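Sensor histidine kinase PdtaS (Mycobacterium tuberculosis, PDB 2YKF) probably senses nutrient deprivation by binding c-di-GMP, then autophosphorylates on histidine at the expense of ATP and signals to its partner PdtaR. Local coordinates at residues A[202-206]-A[255-260]. Numbering follows the deposited sequence.
Sequences AYHRM and AGGATV
Met-206 is the bump of this contact, and Ala-255 and Val-260 form the hollow that receives it, with Ala-258 at its margin. Its CG lies anti to the carbonyl carbon (chi1 -76°), which carries the chain along the sheet surface. The thioether then bends at chi3. This bend brings CE against two methyls, Ala-255 CB and Val-260 CG2, each 3.7 Å away and in directions roughly at right angles to each other. Met-206 and Val-260 meet tip to tip, with SD 3.8 Å from Val-260 CG1. The other flank of the sulfur is covered by the Tyr-203 ring, where SD stands 4.2 Å from the ring plane and faces the middle of the ring. The Tyr-203 hydroxyl is hydrogen-bonded to Thr-221. Both segments belong to the predicted PAS-like region, and the contact packs helix 197-205 against its antiparallel sheet. Residues 255-258 form the type I' turn of the hairpin joining strands 250-255 and 258-269. Ala-258 CB fits against Arg-205, 3.7 Å from its O and 4.0 Å from its CB. Gly-256, with positive phi, brings its bare CA to 3.7 Å from Met-206 O. No hydrogen bond crosses between the segments. Met-206 CA makes a CA-H...O contact with Ala-255 O, 3.5 Å long. At the other end, Ala-202 CB rests loosely on Val-260 CG1, and both side chains touch Ile-280 of strand 272-282. The Arg-205 guanidinium extends beyond the hairpin to a salt bridge with Asp-71 of the second subunit.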
# COMPACT_ATOMS: atom_id res chain seq x y z
N ALA A 202 -7.43 13.79 -2.72
CA ALA A 202 -8.39 13.52 -1.71
C ALA A 202 -9.04 14.82 -1.23
O ALA A 202 -10.27 14.88 -1.09
CB ALA A 202 -7.73 12.75 -0.54
N TYR A 203 -8.25 15.86 -0.96
CA TYR A 203 -8.88 17.16 -0.51
C TYR A 203 -9.81 17.74 -1.57
O TYR A 203 -10.81 18.37 -1.22
CB TYR A 203 -7.81 18.20 -0.10
CG TYR A 203 -7.49 18.10 1.39
CD1 TYR A 203 -6.68 17.04 1.90
CD2 TYR A 203 -8.04 18.99 2.29
CE1 TYR A 203 -6.44 16.91 3.29
CE2 TYR A 203 -7.81 18.86 3.69
CZ TYR A 203 -7.02 17.85 4.17
OH TYR A 203 -6.83 17.77 5.54
N HIS A 204 -9.49 17.58 -2.86
CA HIS A 204 -10.45 18.03 -3.91
C HIS A 204 -11.77 17.25 -3.87
O HIS A 204 -12.86 17.85 -3.97
CB HIS A 204 -9.86 17.88 -5.35
CG HIS A 204 -8.74 18.80 -5.62
ND1 HIS A 204 -7.77 18.52 -6.55
CD2 HIS A 204 -8.42 20.00 -5.08
CE1 HIS A 204 -6.88 19.49 -6.55
NE2 HIS A 204 -7.26 20.41 -5.67
N ARG A 205 -11.70 15.95 -3.70
CA ARG A 205 -12.93 15.15 -3.62
C ARG A 205 -13.72 15.62 -2.41
O ARG A 205 -14.95 15.58 -2.43
CB ARG A 205 -12.62 13.64 -3.46
CG ARG A 205 -11.97 12.98 -4.70
CD ARG A 205 -12.82 13.42 -6.04
NE ARG A 205 -11.71 13.71 -6.81
CZ ARG A 205 -11.22 14.82 -7.27
NH1 ARG A 205 -11.89 15.95 -7.64
NH2 ARG A 205 -10.04 14.61 -7.63
N MET A 206 -12.99 16.00 -1.33
CA MET A 206 -13.63 16.48 -0.09
C MET A 206 -14.26 17.90 -0.22
O MET A 206 -14.93 18.37 0.70
CB MET A 206 -12.62 16.52 1.05
CG MET A 206 -12.22 15.18 1.70
SD MET A 206 -10.62 15.42 2.59
CE MET A 206 -11.36 15.82 4.14
N ALA A 255 -16.59 14.17 4.33
CA ALA A 255 -16.48 15.53 3.91
C ALA A 255 -16.92 15.62 2.48
O ALA A 255 -16.31 15.00 1.56
CB ALA A 255 -15.04 16.00 4.00
N GLY A 256 -17.93 16.45 2.22
CA GLY A 256 -18.23 16.80 0.82
C GLY A 256 -18.65 15.64 -0.07
O GLY A 256 -18.36 15.64 -1.30
N GLY A 257 -19.35 14.66 0.51
CA GLY A 257 -19.70 13.45 -0.25
C GLY A 257 -18.61 12.37 -0.25
O GLY A 257 -18.90 11.25 -0.55
N ALA A 258 -17.35 12.73 0.08
CA ALA A 258 -16.20 11.81 0.14
C ALA A 258 -15.98 11.30 1.57
O ALA A 258 -16.52 11.86 2.50
CB ALA A 258 -14.94 12.56 -0.33
N THR A 259 -15.24 10.20 1.74
CA THR A 259 -14.87 9.68 3.06
C THR A 259 -13.38 9.46 2.96
O THR A 259 -12.90 8.80 2.01
CB THR A 259 -15.53 8.33 3.37
OG1 THR A 259 -16.95 8.50 3.35
CG2 THR A 259 -15.09 7.78 4.83
N VAL A 260 -12.62 10.08 3.86
CA VAL A 260 -11.20 9.85 3.89
C VAL A 260 -10.78 9.19 5.21
O VAL A 260 -11.46 9.34 6.25
CB VAL A 260 -10.40 11.12 3.64
CG1 VAL A 260 -10.65 11.65 2.25
CG2 VAL A 260 -10.76 12.20 4.72